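Local coordinates for molybdenum cofactor carrier protein (PDB 2IZ5) that probably binds the molybdenum cofactor and carries it within the cell, perhaps shielding it on the way, at residues B[69-74]-B[88-93]; B[13-18]-B[106-111]. One frame throughout, in Å; residues are numbered along the deposited sequence.

Contact 1: B[69-74]-B[88-93]; sequences GGTTIG and VDIPIV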
ATOM      1  N   GLY B  69     -29.205  14.036   1.704  1.00 51.78           N
ATOM      2  CA  GLY B  69     -29.573  12.746   1.124  1.00 51.31           C
ATOM      3  C   GLY B  69     -28.529  12.168   0.170  1.00 50.98           C
ATOM      4  O   GLY B  69     -28.852  11.320  -0.680  1.00 51.97           O
ATOM      5  N   GLY B  70     -27.291  12.625   0.285  1.00 49.77           N
ATOM      6  CA  GLY B  70     -26.232  12.139  -0.566  1.00 49.53           C
ATOM      7  C   GLY B  70     -25.681  10.815  -0.052  1.00 49.26           C
ATOM      8  O   GLY B  70     -25.918  10.443   1.107  1.00 48.51           O
ATOM      9  N   THR B  71     -24.967  10.123  -0.945  1.00 48.06           N
ATOM     10  CA  THR B  71     -24.220   8.892  -0.648  1.00 47.64           C
ATOM     11  C   THR B  71     -22.756   9.250  -0.394  1.00 47.46           C
ATOM     12  O   THR B  71     -22.189  10.084  -1.070  1.00 47.15           O
ATOM     13  CB  THR B  71     -24.253   7.939  -1.802  1.00 46.79           C
ATOM     14  OG1 THR B  71     -25.603   7.561  -2.044  1.00 48.72           O
ATOM     15  CG2 THR B  71     -23.425   6.698  -1.516  1.00 47.99           C
ATOM     16  N   THR B  72     -22.163   8.591   0.593  1.00 46.89           N
ATOM     17  CA  THR B  72     -20.843   8.892   1.046  1.00 46.19           C
ATOM     18  C   THR B  72     -20.016   7.652   1.139  1.00 45.61           C
ATOM     19  O   THR B  72     -20.511   6.553   1.489  1.00 45.33           O
ATOM     20  CB  THR B  72     -20.909   9.518   2.466  1.00 45.93           C
ATOM     21  OG1 THR B  72     -21.514   8.581   3.364  1.00 47.48           O
ATOM     22  CG2 THR B  72     -21.746  10.758   2.445  1.00 44.32           C
ATOM     23  N   ILE B  73     -18.729   7.855   0.865  1.00 45.83           N
ATOM     24  CA  ILE B  73     -17.671   6.857   1.003  1.00 45.42           C
ATOM     25  C   ILE B  73     -16.538   7.447   1.856  1.00 45.29           C
ATOM     26  O   ILE B  73     -15.978   8.514   1.525  1.00 45.15           O
ATOM     27  CB  ILE B  73     -17.099   6.485  -0.381  1.00 45.72           C
ATOM     28  CG1 ILE B  73     -18.193   6.034  -1.350  1.00 46.29           C
ATOM     29  CG2 ILE B  73     -16.074   5.386  -0.246  1.00 45.32           C
ATOM     30  CD1 ILE B  73     -17.635   5.838  -2.790  1.00 47.08           C
ATOM     31  N   GLY B  74     -16.251   6.794   2.969  1.00 44.81           N
ATOM     32  CA  GLY B  74     -15.139   7.149   3.838  1.00 44.79           C
ATOM     33  C   GLY B  74     -14.027   6.129   3.746  1.00 44.51           C
ATOM     34  O   GLY B  74     -14.293   4.965   3.843  1.00 43.83           O
ATOM     35  N   VAL B  88     -20.777   8.076   7.374  1.00 53.49           N
ATOM     36  CA  VAL B  88     -20.229   7.199   6.345  1.00 52.24           C
ATOM     37  C   VAL B  88     -21.269   6.124   5.981  1.00 51.09           C
ATOM     38  O   VAL B  88     -21.670   5.343   6.834  1.00 50.31           O
ATOM     39  CB  VAL B  88     -18.923   6.514   6.801  1.00 51.48           C
ATOM     40  CG1 VAL B  88     -18.402   5.606   5.712  1.00 50.00           C
ATOM     41  CG2 VAL B  88     -17.862   7.581   7.188  1.00 52.18           C
ATOM     42  N   ASP B  89     -21.705   6.119   4.721  1.00 49.51           N
ATOM     43  CA  ASP B  89     -22.502   5.025   4.169  1.00 48.85           C
ATOM     44  C   ASP B  89     -21.629   3.815   3.864  1.00 47.23           C
ATOM     45  O   ASP B  89     -21.913   2.715   4.306  1.00 47.12           O
ATOM     46  CB  ASP B  89     -23.191   5.458   2.864  1.00 48.67           C
ATOM     47  CG  ASP B  89     -24.293   6.474   3.090  1.00 50.28           C
ATOM     48  OD1 ASP B  89     -24.946   6.411   4.149  1.00 51.98           O
ATOM     49  OD2 ASP B  89     -24.507   7.328   2.205  1.00 50.81           O
ATOM     50  N   ILE B  90     -20.584   4.038   3.073  1.00 46.02           N
ATOM     51  CA  ILE B  90     -19.719   2.969   2.606  1.00 45.73           C
ATOM     52  C   ILE B  90     -18.294   3.180   3.212  1.00 43.64           C
ATOM     53  O   ILE B  90     -17.582   4.082   2.819  1.00 41.50           O
ATOM     54  CB  ILE B  90     -19.707   2.896   1.036  1.00 45.74           C
ATOM     55  CG1 ILE B  90     -21.063   2.445   0.467  1.00 46.87           C
ATOM     56  CG2 ILE B  90     -18.644   1.921   0.551  1.00 45.63           C
ATOM     57  CD1 ILE B  90     -22.146   3.429   0.531  1.00 48.22           C
ATOM     58  N   PRO B  91     -17.922   2.387   4.223  1.00 43.50           N
ATOM     59  CA  PRO B  91     -16.543   2.474   4.724  1.00 44.32           C
ATOM     60  C   PRO B  91     -15.575   1.620   3.963  1.00 43.85           C
ATOM     61  O   PRO B  91     -15.796   0.437   3.830  1.00 44.60           O
ATOM     62  CB  PRO B  91     -16.681   1.999   6.209  1.00 44.58           C
ATOM     63  CG  PRO B  91     -18.133   1.637   6.421  1.00 42.48           C
ATOM     64  CD  PRO B  91     -18.730   1.461   5.057  1.00 43.13           C
ATOM     65  N   ILE B  92     -14.508   2.208   3.452  1.00 45.32           N
ATOM     66  CA  ILE B  92     -13.459   1.462   2.750  1.00 46.36           C
ATOM     67  C   ILE B  92     -12.213   1.378   3.653  1.00 46.85           C
ATOM     68  O   ILE B  92     -11.536   2.380   3.912  1.00 46.28           O
ATOM     69  CB  ILE B  92     -13.078   2.076   1.362  1.00 46.59           C
ATOM     70  CG1 ILE B  92     -14.302   2.148   0.424  1.00 48.67           C
ATOM     71  CG2 ILE B  92     -11.924   1.264   0.726  1.00 46.34           C
ATOM     72  CD1 ILE B  92     -14.986   0.783   0.130  1.00 47.86           C
ATOM     73  N   VAL B  93     -11.942   0.171   4.137  1.00 48.22           N
ATOM     74  CA  VAL B  93     -10.939  -0.036   5.195  1.00 48.57           C
ATOM     75  C   VAL B  93      -9.740  -0.700   4.565  1.00 50.09           C
ATOM     76  O   VAL B  93      -9.822  -1.799   4.027  1.00 50.09           O
ATOM     77  CB  VAL B  93     -11.461  -0.888   6.353  1.00 48.49           C
ATOM     78  CG1 VAL B  93     -10.410  -0.986   7.486  1.00 48.71           C
ATOM     79  CG2 VAL B  93     -12.784  -0.353   6.872  1.00 47.73           C
TER

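Contact 2: B[13-18]-B[106-111]; sequences KPIIGV and LSSNVL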
ATOM      1  N   LYS B  13     -22.694   7.197 -11.357  1.00 63.39           N
ATOM      2  CA  LYS B  13     -22.671   8.430 -10.530  1.00 62.46           C
ATOM      3  C   LYS B  13     -21.241   8.996 -10.368  1.00 61.42           C
ATOM      4  O   LYS B  13     -20.320   8.263  -9.979  1.00 59.82           O
ATOM      5  CB  LYS B  13     -23.227   8.143  -9.145  1.00 63.11           C
ATOM      6  CG  LYS B  13     -24.710   8.385  -8.943  1.00 63.11           C
ATOM      7  CD  LYS B  13     -24.927   8.818  -7.491  1.00 63.61           C
ATOM      8  CE  LYS B  13     -26.416   8.873  -7.073  1.00 66.55           C
ATOM      9  NZ  LYS B  13     -26.619   9.754  -5.838  1.00 66.27           N
ATOM     10  N   PRO B  14     -21.045  10.296 -10.697  1.00 60.10           N
ATOM     11  CA  PRO B  14     -19.731  10.875 -10.435  1.00 59.29           C
ATOM     12  C   PRO B  14     -19.377  10.846  -8.941  1.00 58.20           C
ATOM     13  O   PRO B  14     -20.277  10.953  -8.105  1.00 56.67           O
ATOM     14  CB  PRO B  14     -19.836  12.315 -10.975  1.00 59.06           C
ATOM     15  CG  PRO B  14     -20.975  12.320 -11.869  1.00 59.95           C
ATOM     16  CD  PRO B  14     -21.938  11.261 -11.362  1.00 60.19           C
ATOM     17  N   ILE B  15     -18.073  10.654  -8.660  1.00 56.65           N
ATOM     18  CA  ILE B  15     -17.502  10.678  -7.328  1.00 56.30           C
ATOM     19  C   ILE B  15     -16.603  11.909  -7.207  1.00 55.43           C
ATOM     20  O   ILE B  15     -15.679  12.113  -8.019  1.00 55.40           O
ATOM     21  CB  ILE B  15     -16.658   9.417  -7.041  1.00 56.68           C
ATOM     22  CG1 ILE B  15     -17.478   8.139  -7.317  1.00 57.59           C
ATOM     23  CG2 ILE B  15     -16.118   9.446  -5.595  1.00 54.99           C
ATOM     24  CD1 ILE B  15     -16.663   6.824  -7.333  1.00 56.59           C
ATOM     25  N   ILE B  16     -16.851  12.693  -6.168  1.00 54.82           N
ATOM     26  CA  ILE B  16     -16.102  13.929  -5.873  1.00 54.51           C
ATOM     27  C   ILE B  16     -15.359  13.704  -4.585  1.00 54.50           C
ATOM     28  O   ILE B  16     -15.964  13.455  -3.553  1.00 54.57           O
ATOM     29  CB  ILE B  16     -17.010  15.221  -5.661  1.00 53.52           C
ATOM     30  CG1 ILE B  16     -18.018  15.431  -6.807  1.00 54.85           C
ATOM     31  CG2 ILE B  16     -16.165  16.414  -5.522  1.00 54.02           C
ATOM     32  CD1 ILE B  16     -17.408  15.516  -8.263  1.00 54.42           C
ATOM     33  N   GLY B  17     -14.045  13.862  -4.669  1.00 53.96           N
ATOM     34  CA  GLY B  17     -13.140  13.753  -3.553  1.00 52.82           C
ATOM     35  C   GLY B  17     -12.872  15.037  -2.794  1.00 51.33           C
ATOM     36  O   GLY B  17     -12.547  16.077  -3.353  1.00 51.05           O
ATOM     37  N   VAL B  18     -12.984  14.945  -1.487  1.00 51.01           N
ATOM     38  CA  VAL B  18     -12.767  16.088  -0.595  1.00 50.96           C
ATOM     39  C   VAL B  18     -11.650  15.691   0.375  1.00 51.17           C
ATOM     40  O   VAL B  18     -11.569  14.559   0.834  1.00 49.17           O
ATOM     41  CB  VAL B  18     -14.081  16.498   0.086  1.00 50.29           C
ATOM     42  CG1 VAL B  18     -13.873  17.562   1.180  1.00 48.61           C
ATOM     43  CG2 VAL B  18     -15.077  16.993  -0.990  1.00 47.17           C
ATOM     44  N   LEU B 106      -7.335   8.591  -7.281  1.00 56.17           N
ATOM     45  CA  LEU B 106      -7.515   7.729  -8.450  1.00 54.05           C
ATOM     46  C   LEU B 106      -8.955   7.411  -8.689  1.00 53.13           C
ATOM     47  O   LEU B 106      -9.382   7.183  -9.851  1.00 53.38           O
ATOM     48  CB  LEU B 106      -6.729   6.442  -8.301  1.00 54.91           C
ATOM     49  CG  LEU B 106      -5.188   6.510  -8.355  1.00 56.32           C
ATOM     50  CD1 LEU B 106      -4.601   5.123  -8.098  1.00 56.00           C
ATOM     51  CD2 LEU B 106      -4.698   7.036  -9.699  1.00 56.80           C
ATOM     52  N   SER B 107      -9.740   7.374  -7.612  1.00 51.94           N
ATOM     53  CA  SER B 107     -11.167   6.985  -7.728  1.00 50.55           C
ATOM     54  C   SER B 107     -12.103   8.149  -8.054  1.00 50.44           C
ATOM     55  O   SER B 107     -13.198   7.938  -8.617  1.00 51.52           O
ATOM     56  CB  SER B 107     -11.635   6.300  -6.433  1.00 50.59           C
ATOM     57  OG  SER B 107     -10.749   5.280  -6.023  1.00 46.18           O
ATOM     58  N   SER B 108     -11.706   9.369  -7.687  1.00 49.94           N
ATOM     59  CA  SER B 108     -12.564  10.560  -7.859  1.00 49.62           C
ATOM     60  C   SER B 108     -12.495  11.122  -9.266  1.00 49.44           C
ATOM     61  O   SER B 108     -11.433  11.093  -9.903  1.00 49.66           O
ATOM     62  CB  SER B 108     -12.174  11.628  -6.837  1.00 48.81           C
ATOM     63  OG  SER B 108     -12.315  11.083  -5.525  1.00 46.70           O
ATOM     64  N   ASN B 109     -13.603  11.658  -9.760  1.00 49.66           N
ATOM     65  CA  ASN B 109     -13.576  12.319 -11.067  1.00 50.03           C
ATOM     66  C   ASN B 109     -12.936  13.693 -10.967  1.00 49.87           C
ATOM     67  O   ASN B 109     -12.184  14.125 -11.854  1.00 52.02           O
ATOM     68  CB  ASN B 109     -14.976  12.499 -11.589  1.00 51.43           C
ATOM     69  CG  ASN B 109     -15.650  11.191 -11.911  1.00 52.93           C
ATOM     70  OD1 ASN B 109     -15.720  10.816 -13.091  1.00 56.29           O
ATOM     71  ND2 ASN B 109     -16.156  10.487 -10.885  1.00 45.56           N
ATOM     72  N   VAL B 110     -13.237  14.366  -9.867  1.00 49.14           N
ATOM     73  CA  VAL B 110     -12.695  15.681  -9.534  1.00 48.47           C
ATOM     74  C   VAL B 110     -12.408  15.665  -8.057  1.00 47.63           C
ATOM     75  O   VAL B 110     -13.078  14.989  -7.328  1.00 47.82           O
ATOM     76  CB  VAL B 110     -13.670  16.836  -9.878  1.00 47.48           C
ATOM     77  CG1 VAL B 110     -13.020  18.203  -9.637  1.00 47.58           C
ATOM     78  CG2 VAL B 110     -14.107  16.768 -11.363  1.00 47.65           C
ATOM     79  N   LEU B 111     -11.369  16.383  -7.638  1.00 48.74           N
ATOM     80  CA  LEU B 111     -10.987  16.566  -6.216  1.00 48.54           C
ATOM     81  C   LEU B 111     -10.975  17.991  -5.787  1.00 47.83           C
ATOM     82  O   LEU B 111     -10.598  18.864  -6.569  1.00 48.26           O
ATOM     83  CB  LEU B 111      -9.592  16.005  -5.937  1.00 50.18           C
ATOM     84  CG  LEU B 111      -9.594  14.503  -6.180  1.00 53.35           C
ATOM     85  CD1 LEU B 111      -8.819  14.224  -7.472  1.00 56.02           C
ATOM     86  CD2 LEU B 111      -9.032  13.810  -5.013  1.00 56.21           C
TER

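Contact 1: B[69-74]-B[88-93]
The D89 side chain crosses that of T72 at about a right angle, at the start of the two strands. OD2 of D89 takes the backbone N of T72 at 3.1 Å. The donor meets OD2 on the anti side and lies 31° out of the carboxylate plane. In return, the backbone N of D89 gives a straighter bond to OG1 of T72, 2.8 Å long. The first torsion of T72 (chi1 60°) sets OG1 between its own N and carbonyl carbon, where it also bonds A87 O. OD2 of D89 has a second partner in the salt bridge to K66. With an alanine here the carboxylate is gone, which would probably leave T72 N without its acceptor and the K66 ammonium without this partner. Beyond this pair, strands 72-76 and 90-93 run parallel at one edge of the Rossmann-like sheet of the chain. I90 N bonds T72 O, I90 O takes G74 N, and I92 N reaches G74 O at 2.8 Å. V88 CG1 sits 3.7 Å from G74 N, where no side chain intervenes. I73 and I92 lie side by side, with CG2 of I73 3.8 Å from CG1 of I92. I73 also packs on I90 of the second subunit.

Contact 2: B[13-18]-B[106-111]
N109 and I15 make the main polar link between these segments. The backbone N of N109 bonds I15 O at 2.7 Å, nearly along the carbonyl direction. A weak bond from N109 ND2 to the same oxygen is doubtful, because ND2 as modelled also lies 2.9 Å from I15 N, donor against donor. One further backbone bond follows, from G17 N to V110 O at 3.0 Å. Strands 15-19 and 110-114 are parallel neighbours in the middle of the sheet, and 110-114 enters it soon after helix 103-107. Two CA-H...O contacts support the pairing: I16 CA to V110 O, and L111 CA to G17 O at 3.3 Å. Van der Waals packing fills in around the bonds. I15 reaches S107 O with CD1 at 3.9 Å, while its CG2, anti to the backbone N, comes 4.1 Å from S108 OG. I16 CD1 lies 4.3 Å from V110 CB, and I16 also meets V168 of helix 161-173. S108 OG stands over G17, 3.4 Å from its CA, and bonds N104 O. The hydroxyl occupies the side of G17 where a CB would lie. Holding here thus rests mostly on main-chain atoms, with the N109 N to I15 O bond tying the turn after the helix to strand 15-19.

Both contacts are buried and join parallel neighbours of one sheet, but at different places. Contact 2 is at its middle, where strand 15-19 meets 110-114. Contact 1 joins 72-76 to 90-93, the outermost strand within this chain. Their centres are 13 Å apart, and contact 1 is nested inside the long loop closed by contact 2. Strand 90-93 leads on to helix 103-107, whose end belongs to contact 2. The chemistry follows the place. Contact 1 adds a charged group at the strand start, whereas contact 2 relies on main-chain bonds, with no charged side chain bonding across it. Both touch the second subunit: V93 N of contact 1 bonds S107 OG of the other copy.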